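Local coordinates for protein UlvanLyase-PL25 (Pseudoalteromonas sp. PLSV, PDB 5UAS) that degrades ulvan, the sulfated cell-wall polysaccharide of green seaweeds, acting as a polysaccharide lyase of family 25 on a beta-propeller scaffold, at residues 254-259 against 329-334; 236-241 against 302-307; 130-135 against 181-186. All coordinates share one frame; numbering follows the deposited sequence.

All three contacts lie in the beta-propeller and reach the zinc site. Contact 3 comes first along the chain and closes before the others open. It joins two loops, those after strands 112-116 and 175-180. Contacts 1 and 2 interleave in sequence. They share one sheet through strands 232-243 and 258-267, which are neighbours in it. Their centres are about 10 Å apart, whereas contact 3 lies about 18 to 19 Å from each, centre to centre. H184 of contact 3, H240 of contact 2 and H254 of contact 1 all bind zinc. The ion therefore ties distant parts of the chain together beside the bound glycan.

Contact 1: residues 254-259 against 329-334; sequences HTTERH and AKTGGP. With ZN (zinc ion), chain E; 83Y (3-O-sulfo-alpha-L-rhamnopyranose), chain C; GCD (4-deoxy-alpha-L-threo-hex-4-enopyranuronic acid), chain B.
T256 and K330 join the two segments. The backbone N of T256 donates to K330 O at 3.1 Å, and the bond is nearly straight (172°). The side chain of T256 then reaches the residue that follows. Its CB points toward 329-334 and lies 3.9 Å from K330 O. At CB the chain branches. OG1 sits between the backbone N and the carbonyl carbon (chi1 66°), which puts T256 OG1 3.1 Å from T331 CA. CG2 turns to the sugar and ends 3.8 Å from O3S of the sulfated rhamnose.

K330 lies alongside the start of the other segment. Its chain bends at three successive torsions. The bend at chi2 (85°) brings K330 CD to 3.3 Å from H254 O, a contact of the aliphatic part of the lysine. The two later bends set the course of CE and NZ. T255 adds its CB against K330 O. Within its own segment T255 forms an ST turn, with OG1 accepting from E257 N. The 329-334 segment starts with a type I turn from A329 to G332.

H254 works at both ends of its ring. NE2 binds zinc at 1.9 Å, together with H184, H240 and C242. ND1 has sulfate oxygen O2S of the same rhamnose at its edge, near the ring plane. This hydrogen bond is weak (3.0 Å from ND1 to O2S). On the other segment, T331 places its side chain near O6A of the unsaturated uronic acid.

The segments thus meet through one straight backbone bond and close carbon-oxygen contacts. Zinc fixes the H254 ring, and its ND1 edge remains turned to the sulfate. The contact therefore forms part of the wall of the glycan pocket, with a structural metal behind it.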
loop_
_atom_site.group_PDB
_atom_site.type_symbol
_atom_site.label_atom_id
_atom_site.label_comp_id
_atom_site.label_asym_id
_atom_site.label_seq_id
_atom_site.Cartn_x
_atom_site.Cartn_y
_atom_site.Cartn_z
ATOM N N HIS A 254 4.394 23.424 -6.298
ATOM C CA HIS A 254 4.324 22.133 -5.628
ATOM C C HIS A 254 3.669 21.104 -6.543
ATOM O O HIS A 254 2.538 21.288 -7.000
ATOM C CB HIS A 254 3.569 22.259 -4.309
ATOM C CG HIS A 254 3.411 20.953 -3.595
ATOM N ND1 HIS A 254 2.300 20.156 -3.753
ATOM C CD2 HIS A 254 4.238 20.288 -2.755
ATOM C CE1 HIS A 254 2.441 19.065 -3.021
ATOM N NE2 HIS A 254 3.606 19.125 -2.400
ATOM N N THR A 255 4.387 20.028 -6.808
ATOM C CA THR A 255 3.950 18.910 -7.628
ATOM C C THR A 255 4.013 17.638 -6.785
ATOM O O THR A 255 4.249 17.691 -5.576
ATOM C CB THR A 255 4.856 18.772 -8.840
ATOM O OG1 THR A 255 6.182 18.502 -8.363
ATOM C CG2 THR A 255 4.869 20.070 -9.658
ATOM N N THR A 256 3.816 16.487 -7.435
ATOM C CA THR A 256 4.071 15.193 -6.804
ATOM C C THR A 256 5.491 14.676 -7.068
ATOM O O THR A 256 5.724 13.469 -6.930
ATOM C CB THR A 256 3.048 14.139 -7.258
ATOM O OG1 THR A 256 3.210 13.852 -8.657
ATOM C CG2 THR A 256 1.609 14.624 -6.990
ATOM N N GLU A 257 6.432 15.554 -7.437
ATOM C CA GLU A 257 7.787 15.117 -7.787
ATOM C C GLU A 257 8.368 14.194 -6.717
ATOM O O GLU A 257 8.489 14.572 -5.545
ATOM C CB GLU A 257 8.701 16.330 -7.993
ATOM C CG GLU A 257 10.157 15.938 -8.270
ATOM C CD GLU A 257 11.052 17.113 -8.672
ATOM O OE1 GLU A 257 10.574 18.270 -8.719
ATOM O OE2 GLU A 257 12.243 16.865 -8.951
ATOM N N ARG A 258 8.734 12.982 -7.130
ATOM C CA ARG A 258 9.386 12.014 -6.256
ATOM C C ARG A 258 10.546 11.398 -7.027
ATOM O O ARG A 258 10.496 11.295 -8.257
ATOM C CB ARG A 258 8.396 10.923 -5.798
ATOM C CG ARG A 258 7.219 11.464 -4.942
ATOM C CD ARG A 258 5.955 10.588 -5.058
ATOM N NE ARG A 258 6.153 9.233 -4.525
ATOM C CZ ARG A 258 5.181 8.437 -4.083
ATOM N NH1 ARG A 258 3.902 8.860 -4.089
ATOM N NH2 ARG A 258 5.490 7.219 -3.608
ATOM N N HIS A 259 11.612 11.019 -6.323
ATOM C CA HIS A 259 12.704 10.335 -7.003
ATOM C C HIS A 259 13.261 9.216 -6.141
ATOM O O HIS A 259 13.134 9.224 -4.911
ATOM C CB HIS A 259 13.884 11.254 -7.350
ATOM C CG HIS A 259 13.506 12.471 -8.133
ATOM N ND1 HIS A 259 13.199 12.432 -9.478
ATOM C CD2 HIS A 259 13.413 13.768 -7.759
ATOM C CE1 HIS A 259 12.914 13.656 -9.893
ATOM N NE2 HIS A 259 13.051 14.485 -8.871
ATOM N N ALA A 329 3.247 17.465 -16.349
ATOM C CA ALA A 329 2.006 17.411 -15.590
ATOM C C ALA A 329 2.286 17.552 -14.096
ATOM O O ALA A 329 3.412 17.392 -13.634
ATOM C CB ALA A 329 1.264 16.096 -15.843
ATOM N N LYS A 330 1.226 17.836 -13.334
ATOM C CA LYS A 330 1.375 17.954 -11.887
ATOM C C LYS A 330 1.866 16.650 -11.271
ATOM O O LYS A 330 2.542 16.663 -10.236
ATOM C CB LYS A 330 0.046 18.373 -11.262
ATOM C CG LYS A 330 0.079 18.415 -9.752
ATOM C CD LYS A 330 0.603 19.742 -9.252
ATOM C CE LYS A 330 -0.493 20.797 -9.272
ATOM N NZ LYS A 330 -1.659 20.378 -8.437
ATOM N N THR A 331 1.550 15.516 -11.896
ATOM C CA THR A 331 2.067 14.219 -11.483
ATOM C C THR A 331 3.226 13.755 -12.366
ATOM O O THR A 331 3.588 12.577 -12.331
ATOM C CB THR A 331 0.951 13.171 -11.497
ATOM O OG1 THR A 331 0.293 13.208 -12.773
ATOM C CG2 THR A 331 -0.072 13.447 -10.391
ATOM N N GLY A 332 3.800 14.650 -13.171
ATOM C CA GLY A 332 4.913 14.283 -14.030
ATOM C C GLY A 332 4.472 13.627 -15.321
ATOM O O GLY A 332 4.394 14.287 -16.359
ATOM N N GLY A 333 4.194 12.327 -15.264
ATOM C CA GLY A 333 3.669 11.567 -16.382
ATOM C C GLY A 333 3.488 10.107 -16.007
ATOM O O GLY A 333 3.727 9.710 -14.867
ATOM N N PRO A 334 3.084 9.269 -16.967
ATOM C CA PRO A 334 2.848 7.848 -16.657
ATOM C C PRO A 334 4.115 7.142 -16.213
ATOM O O PRO A 334 5.217 7.429 -16.703
ATOM C CB PRO A 334 2.327 7.276 -17.980
ATOM C CG PRO A 334 2.768 8.310 -19.057
ATOM C CD PRO A 334 2.690 9.621 -18.345
HETATM ZN ZN ZN E . 4.570 17.908 -1.237
HETATM C C1 83Y C . -1.848 19.495 -0.333
HETATM C C2 83Y C . -2.224 19.153 -1.768
HETATM C C3 83Y C . -1.629 17.813 -2.170
HETATM C C4 83Y C . -2.137 16.727 -1.225
HETATM C C5 83Y C . -1.695 17.141 0.183
HETATM C C6 83Y C . -2.117 16.158 1.260
HETATM O O1 83Y C . -0.433 19.709 -0.246
HETATM O O1S 83Y C . -1.233 17.018 -5.850
HETATM O O2 83Y C . -3.646 19.114 -1.906
HETATM O O2S 83Y C . -0.227 18.925 -4.746
HETATM O O3 83Y C . -1.915 17.543 -3.542
HETATM O O3S 83Y C . 0.356 16.680 -4.077
HETATM O O5 83Y C . -2.247 18.423 0.531
HETATM S S 83Y C . -0.744 17.550 -4.552
HETATM O O4 83Y C . -1.571 15.459 -1.593
HETATM C C1 GCD B . -3.751 8.765 -7.838
HETATM C C2 GCD B . -5.102 9.212 -8.386
HETATM C C3 GCD B . -4.937 10.575 -9.056
HETATM C C4 GCD B . -3.751 10.572 -9.980
HETATM C C5 GCD B . -2.778 9.657 -9.894
HETATM C C6 GCD B . -1.679 9.674 -10.854
HETATM O O2 GCD B . -5.617 8.241 -9.313
HETATM O O3 GCD B . -4.757 11.628 -8.104
HETATM O O5 GCD B . -2.804 8.603 -8.895
HETATM O O6A GCD B . -1.689 10.513 -11.780
HETATM O O6B GCD B . -0.768 8.833 -10.743
#

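Contact 2: residues 236-241 against 302-307; sequences SYDYHV and LWTFNG. With ZN (zinc ion), chain E; 83Y (3-O-sulfo-alpha-L-rhamnopyranose), chain D.
D238 and T304 make the shorter of the two direct hydrogen bonds between these segments. T304 OG1 donates to D238 OD2 at 2.7 Å and uses the anti lone pair of that oxygen. R258 NE forms a salt bridge to the same OD2. CG of N306 is anti to its backbone N (chi1 -161°), which sends the amide to S236. There a weak hydrogen bond runs from N306 ND2 to S236 O, 3.3 Å long. A water lies 2.6 Å from both S236 OG and N306 OD1 and bridges them.

Packing fills in between. N306 CB lies 3.4 Å from D238 OD1. The D238 and N306 side chains slide past each other in opposite directions, with the carboxylate and amide planes 28° apart.

Ligand contacts lie at the margins. H240 NE2 binds zinc. The edge of the F305 ring meets the other sulfated rhamnose, with CE1 3.3 Å from its O2.

The strands belong to different sheets of the propeller and run roughly antiparallel, 154° apart. Side chains and water join them across a buried interface. D238 takes a hydroxyl and a guanidinium on one oxygen, which would favour its charged form.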
loop_
_atom_site.group_PDB
_atom_site.type_symbol
_atom_site.label_atom_id
_atom_site.label_comp_id
_atom_site.label_asym_id
_atom_site.label_seq_id
_atom_site.Cartn_x
_atom_site.Cartn_y
_atom_site.Cartn_z
ATOM N N SER A 236 10.906 -0.113 2.133
ATOM C CA SER A 236 11.383 0.590 0.953
ATOM C C SER A 236 10.687 1.946 0.871
ATOM O O SER A 236 9.579 2.122 1.385
ATOM C CB SER A 236 11.121 -0.220 -0.319
ATOM O OG SER A 236 9.697 -0.426 -0.516
ATOM N N TYR A 237 11.344 2.926 0.255
ATOM C CA TYR A 237 10.733 4.247 0.257
ATOM C C TYR A 237 11.301 5.060 -0.880
ATOM O O TYR A 237 12.450 4.848 -1.282
ATOM C CB TYR A 237 10.917 4.988 1.588
ATOM C CG TYR A 237 12.295 5.001 2.225
ATOM C CD1 TYR A 237 12.760 3.875 2.879
ATOM C CD2 TYR A 237 13.054 6.152 2.252
ATOM C CE1 TYR A 237 13.984 3.879 3.522
ATOM C CE2 TYR A 237 14.299 6.179 2.919
ATOM C CZ TYR A 237 14.753 5.032 3.541
ATOM O OH TYR A 237 15.957 5.045 4.207
ATOM N N ASP A 238 10.504 6.017 -1.372
ATOM C CA ASP A 238 11.055 7.006 -2.285
ATOM C C ASP A 238 10.962 8.386 -1.643
ATOM O O ASP A 238 10.332 8.572 -0.598
ATOM C CB ASP A 238 10.420 6.951 -3.705
ATOM C CG ASP A 238 8.925 7.237 -3.746
ATOM O OD1 ASP A 238 8.230 7.003 -2.743
ATOM O OD2 ASP A 238 8.446 7.659 -4.843
ATOM N N TYR A 239 11.661 9.344 -2.248
ATOM C CA TYR A 239 11.780 10.688 -1.707
ATOM C C TYR A 239 10.898 11.660 -2.481
ATOM O O TYR A 239 10.895 11.664 -3.711
ATOM C CB TYR A 239 13.241 11.159 -1.768
ATOM C CG TYR A 239 13.454 12.594 -1.345
ATOM C CD1 TYR A 239 13.470 12.944 -0.003
ATOM C CD2 TYR A 239 13.656 13.596 -2.300
ATOM C CE1 TYR A 239 13.668 14.260 0.380
ATOM C CE2 TYR A 239 13.870 14.912 -1.921
ATOM C CZ TYR A 239 13.869 15.234 -0.583
ATOM O OH TYR A 239 14.074 16.551 -0.218
ATOM N N HIS A 240 10.187 12.522 -1.756
ATOM C CA HIS A 240 9.338 13.546 -2.351
ATOM C C HIS A 240 10.010 14.904 -2.163
ATOM O O HIS A 240 10.271 15.328 -1.028
ATOM C CB HIS A 240 7.944 13.515 -1.711
ATOM C CG HIS A 240 7.071 14.694 -2.048
ATOM N ND1 HIS A 240 6.897 15.152 -3.338
ATOM C CD2 HIS A 240 6.291 15.479 -1.261
ATOM C CE1 HIS A 240 6.067 16.186 -3.328
ATOM N NE2 HIS A 240 5.683 16.402 -2.080
ATOM N N VAL A 241 10.315 15.572 -3.273
ATOM C CA VAL A 241 10.786 16.952 -3.231
ATOM C C VAL A 241 9.545 17.820 -3.052
ATOM O O VAL A 241 8.800 18.063 -4.007
ATOM C CB VAL A 241 11.566 17.339 -4.492
ATOM C CG1 VAL A 241 12.260 18.680 -4.291
ATOM C CG2 VAL A 241 12.558 16.240 -4.877
ATOM N N LEU A 302 13.863 10.740 -13.593
ATOM C CA LEU A 302 12.576 10.048 -13.620
ATOM C C LEU A 302 11.846 10.245 -12.303
ATOM O O LEU A 302 12.445 10.160 -11.230
ATOM C CB LEU A 302 12.746 8.550 -13.851
ATOM C CG LEU A 302 13.444 8.111 -15.135
ATOM C CD1 LEU A 302 13.522 6.594 -15.211
ATOM C CD2 LEU A 302 12.725 8.672 -16.361
ATOM N N TRP A 303 10.539 10.475 -12.395
ATOM C CA TRP A 303 9.692 10.638 -11.220
ATOM C C TRP A 303 9.149 9.284 -10.792
ATOM O O TRP A 303 8.757 8.464 -11.635
ATOM C CB TRP A 303 8.516 11.566 -11.513
ATOM C CG TRP A 303 8.812 13.030 -11.684
ATOM C CD1 TRP A 303 9.991 13.614 -12.095
ATOM C CD2 TRP A 303 7.893 14.110 -11.443
ATOM N NE1 TRP A 303 9.851 14.985 -12.115
ATOM C CE2 TRP A 303 8.580 15.311 -11.705
ATOM C CE3 TRP A 303 6.556 14.173 -11.006
ATOM C CZ2 TRP A 303 7.972 16.565 -11.578
ATOM C CZ3 TRP A 303 5.957 15.419 -10.868
ATOM C CH2 TRP A 303 6.665 16.595 -11.152
ATOM N N THR A 304 9.099 9.056 -9.486
ATOM C CA THR A 304 8.802 7.732 -8.959
ATOM C C THR A 304 7.422 7.684 -8.322
ATOM O O THR A 304 6.830 8.708 -7.969
ATOM C CB THR A 304 9.856 7.317 -7.927
ATOM O OG1 THR A 304 9.993 8.362 -6.950
ATOM C CG2 THR A 304 11.181 7.097 -8.625
ATOM N N PHE A 305 6.923 6.459 -8.180
ATOM C CA PHE A 305 5.765 6.166 -7.360
ATOM C C PHE A 305 6.081 4.838 -6.702
ATOM O O PHE A 305 6.371 3.864 -7.399
ATOM C CB PHE A 305 4.469 6.103 -8.201
ATOM C CG PHE A 305 3.237 5.906 -7.387
ATOM C CD1 PHE A 305 2.649 6.989 -6.753
ATOM C CD2 PHE A 305 2.655 4.648 -7.269
ATOM C CE1 PHE A 305 1.537 6.833 -5.958
ATOM C CE2 PHE A 305 1.511 4.473 -6.496
ATOM C CZ PHE A 305 0.930 5.586 -5.862
ATOM N N ASN A 306 6.088 4.812 -5.376
ATOM C CA ASN A 306 6.659 3.661 -4.677
ATOM C C ASN A 306 5.831 2.396 -4.915
ATOM O O ASN A 306 4.625 2.445 -5.181
ATOM C CB ASN A 306 6.782 3.945 -3.169
ATOM C CG ASN A 306 7.756 3.004 -2.479
ATOM O OD1 ASN A 306 8.652 2.465 -3.126
ATOM N ND2 ASN A 306 7.555 2.767 -1.176
ATOM N N GLY A 307 6.504 1.253 -4.816
ATOM C CA GLY A 307 5.880 -0.052 -4.904
ATOM C C GLY A 307 5.945 -0.808 -3.586
ATOM O O GLY A 307 5.322 -0.389 -2.610
HETATM ZN ZN ZN E . 4.570 17.908 -1.237
HETATM C C1 83Y D . -0.738 9.915 -3.616
HETATM C C2 83Y D . -1.684 8.726 -3.639
HETATM C C3 83Y D . -2.785 8.915 -4.698
HETATM C C4 83Y D . -2.227 9.284 -6.077
HETATM C C5 83Y D . -1.221 10.410 -5.943
HETATM C C6 83Y D . -0.506 10.637 -7.277
HETATM O O1S 83Y D . -5.291 6.146 -4.188
HETATM O O2 83Y D . -0.941 7.563 -3.906
HETATM O O2S 83Y D . -5.843 8.435 -5.024
HETATM O O3 83Y D . -3.524 7.713 -4.776
HETATM O O3S 83Y D . -4.935 8.065 -2.818
HETATM O O5 83Y D . -0.245 10.175 -4.923
HETATM S S 83Y D . -4.966 7.582 -4.198
HETATM O O4 83Y D . -3.282 9.774 -6.932
HETATM O O HOH W 1 9.441 -0.060 -3.116
#

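Contact 3: residues 130-135 against 181-186; sequences LGNTHH and HGAHRS. With ZN (zinc ion), chain E; 83Y (3-O-sulfo-alpha-L-rhamnopyranose), chain C; BDP (beta-D-glucopyranuronic acid), chain F.
N132 O is approached by several groups. A183 N donates to it at 3.0 Å with an angle of 157°, from above the carbonyl plane. G182 CA adds a CA-H...O contact at 3.1 Å, and N128 ND2 donates to the same oxygen. The side chain of N132 reaches further along 181-186. Its CG lies between the backbone N and the carbonyl carbon (chi1 70°), and OD1 accepts from R185 N at 2.9 Å. ND2 donates to a water that H184 N also binds.

S186 OG links the two loops in another way. It accepts from N132 N at 3.3 Å and donates to A183 O within its own loop. Here the backbones come very close. G131 has no side chain, and its CA lies 3.1 Å from R185 O.

L130 packs on H181. Its CB sits over one face of the imidazole, 3.9 Å from the centroid and 20° off the ring normal, a CH-pi contact. CD1 follows over the CD2 side of the ring.

The opposite end of the contact faces the glycan. H134 turns one ring face to O5 of the sulfated rhamnose. The H135 ring lies over the opposite face, offset, with its ND1 toward the rim. H134 CB also touches A183 CB. H184 ND1 binds zinc with H240, H254 and C242. H184 NE2 donates to the rhamnose O4 at 2.9 Å and, weakly, to O3 of the glucuronic acid.

N132 thus uses its backbone and its amide to hold the backbone on either side of H184, at A183 and R185. Zinc fixes the H184 ring from one nitrogen, so the other is directed at the link between the two sugars. N132 is thus a second-shell residue, consistent with a part in positioning H184.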
loop_
_atom_site.group_PDB
_atom_site.type_symbol
_atom_site.label_atom_id
_atom_site.label_comp_id
_atom_site.label_asym_id
_atom_site.label_seq_id
_atom_site.Cartn_x
_atom_site.Cartn_y
_atom_site.Cartn_z
ATOM N N LEU A 130 4.520 16.255 14.753
ATOM C CA LEU A 130 5.485 15.590 13.883
ATOM C C LEU A 130 5.204 15.837 12.411
ATOM O O LEU A 130 5.752 15.137 11.555
ATOM C CB LEU A 130 5.530 14.090 14.163
ATOM C CG LEU A 130 6.158 13.684 15.498
ATOM C CD1 LEU A 130 6.022 12.193 15.730
ATOM C CD2 LEU A 130 7.644 14.165 15.613
ATOM N N GLY A 131 4.382 16.825 12.088
ATOM C CA GLY A 131 4.168 17.142 10.689
ATOM C C GLY A 131 3.059 18.159 10.534
ATOM O O GLY A 131 2.665 18.824 11.504
ATOM N N ASN A 132 2.565 18.264 9.295
ATOM C CA ASN A 132 1.475 19.165 8.951
ATOM C C ASN A 132 0.191 18.351 8.799
ATOM O O ASN A 132 0.174 17.146 9.041
ATOM C CB ASN A 132 1.810 19.966 7.679
ATOM C CG ASN A 132 1.805 19.099 6.391
ATOM O OD1 ASN A 132 2.038 17.893 6.427
ATOM N ND2 ASN A 132 1.564 19.748 5.245
ATOM N N THR A 133 -0.901 19.032 8.453
ATOM C CA THR A 133 -2.219 18.390 8.391
ATOM C C THR A 133 -2.859 18.665 7.042
ATOM O O THR A 133 -2.349 19.425 6.214
ATOM C CB THR A 133 -3.153 18.879 9.515
ATOM O OG1 THR A 133 -3.414 20.281 9.355
ATOM C CG2 THR A 133 -2.539 18.653 10.877
ATOM N N HIS A 134 -3.995 18.012 6.814
ATOM C CA HIS A 134 -4.757 18.294 5.609
ATOM C C HIS A 134 -6.227 18.127 5.962
ATOM O O HIS A 134 -6.843 19.082 6.436
ATOM C CB HIS A 134 -4.309 17.388 4.453
ATOM C CG HIS A 134 -5.004 17.696 3.155
ATOM N ND1 HIS A 134 -5.194 18.982 2.699
ATOM C CD2 HIS A 134 -5.564 16.884 2.229
ATOM C CE1 HIS A 134 -5.843 18.952 1.550
ATOM N NE2 HIS A 134 -6.073 17.690 1.237
ATOM N N HIS A 135 -6.797 16.942 5.779
ATOM C CA HIS A 135 -8.113 16.668 6.365
ATOM C C HIS A 135 -8.276 15.183 6.635
ATOM O O HIS A 135 -7.549 14.354 6.099
ATOM C CB HIS A 135 -9.289 17.155 5.493
ATOM C CG HIS A 135 -9.179 16.808 4.046
ATOM N ND1 HIS A 135 -9.252 17.763 3.053
ATOM C CD2 HIS A 135 -9.017 15.619 3.414
ATOM C CE1 HIS A 135 -9.144 17.175 1.873
ATOM N NE2 HIS A 135 -9.000 15.877 2.064
ATOM N N HIS A 181 2.871 10.677 9.684
ATOM C CA HIS A 181 2.248 11.363 10.828
ATOM C C HIS A 181 1.778 12.761 10.418
ATOM O O HIS A 181 2.216 13.792 10.938
ATOM C CB HIS A 181 3.245 11.416 11.982
ATOM C CG HIS A 181 2.667 11.722 13.341
ATOM N ND1 HIS A 181 2.091 12.933 13.666
ATOM C CD2 HIS A 181 2.665 10.989 14.483
ATOM C CE1 HIS A 181 1.725 12.922 14.941
ATOM N NE2 HIS A 181 2.069 11.755 15.464
ATOM N N GLY A 182 0.863 12.777 9.452
ATOM C CA GLY A 182 0.314 14.018 8.920
ATOM C C GLY A 182 0.231 13.989 7.401
ATOM O O GLY A 182 0.103 12.916 6.785
ATOM N N ALA A 183 0.258 15.176 6.792
ATOM C CA ALA A 183 0.226 15.298 5.331
ATOM C C ALA A 183 1.662 15.308 4.805
ATOM O O ALA A 183 2.524 14.689 5.430
ATOM C CB ALA A 183 -0.566 16.540 4.915
ATOM N N HIS A 184 1.951 15.979 3.677
ATOM C CA HIS A 184 3.271 15.797 3.054
ATOM C C HIS A 184 4.413 16.091 4.011
ATOM O O HIS A 184 5.466 15.435 3.965
ATOM C CB HIS A 184 3.440 16.719 1.857
ATOM C CG HIS A 184 2.675 16.302 0.655
ATOM N ND1 HIS A 184 3.027 16.708 -0.612
ATOM C CD2 HIS A 184 1.572 15.536 0.518
ATOM C CE1 HIS A 184 2.184 16.183 -1.485
ATOM N NE2 HIS A 184 1.274 15.492 -0.821
ATOM N N ARG A 185 4.276 17.131 4.817
ATOM C CA ARG A 185 5.444 17.680 5.493
ATOM C C ARG A 185 5.499 17.128 6.915
ATOM O O ARG A 185 5.388 17.844 7.910
ATOM C CB ARG A 185 5.425 19.206 5.436
ATOM C CG ARG A 185 5.733 19.696 4.032
ATOM C CD ARG A 185 5.680 21.207 3.861
ATOM N NE ARG A 185 6.129 21.531 2.506
ATOM C CZ ARG A 185 6.557 22.730 2.121
ATOM N NH1 ARG A 185 6.597 23.739 2.985
ATOM N NH2 ARG A 185 6.953 22.911 0.866
ATOM N N SER A 186 5.756 15.824 6.974
ATOM C CA SER A 186 5.594 15.041 8.190
ATOM C C SER A 186 6.613 13.912 8.229
ATOM O O SER A 186 7.029 13.391 7.188
ATOM C CB SER A 186 4.182 14.423 8.278
ATOM O OG SER A 186 3.182 15.361 7.923
HETATM ZN ZN ZN E . 4.570 17.908 -1.237
HETATM C C1 83Y C . -1.848 19.495 -0.333
HETATM C C2 83Y C . -2.224 19.153 -1.768
HETATM C C3 83Y C . -1.629 17.813 -2.170
HETATM C C4 83Y C . -2.137 16.727 -1.225
HETATM C C5 83Y C . -1.695 17.141 0.183
HETATM C C6 83Y C . -2.117 16.158 1.260
HETATM O O1 83Y C . -0.433 19.709 -0.246
HETATM O O1S 83Y C . -1.233 17.018 -5.850
HETATM O O2 83Y C . -3.646 19.114 -1.906
HETATM O O2S 83Y C . -0.227 18.925 -4.746
HETATM O O3 83Y C . -1.915 17.543 -3.542
HETATM O O3S 83Y C . 0.356 16.680 -4.077
HETATM O O5 83Y C . -2.247 18.423 0.531
HETATM S S 83Y C . -0.744 17.550 -4.552
HETATM O O4 83Y C . -1.571 15.459 -1.593
HETATM C C1 BDP F . -2.473 14.523 -2.224
HETATM C C2 BDP F . -1.972 14.202 -3.650
HETATM C C3 BDP F . -0.713 13.410 -3.488
HETATM C C4 BDP F . -0.912 12.193 -2.664
HETATM C C5 BDP F . -1.484 12.538 -1.346
HETATM C C6 BDP F . -0.500 12.860 -0.171
HETATM O O2 BDP F . -2.989 13.475 -4.350
HETATM O O3 BDP F . 0.397 14.217 -3.057
HETATM O O4 BDP F . -1.544 11.028 -3.230
HETATM O O5 BDP F . -2.607 13.358 -1.365
HETATM O O6A BDP F . 0.684 12.509 -0.221
HETATM O O6B BDP F . -0.933 13.441 0.839
HETATM O O HOH W 2 0.859 18.383 2.626
#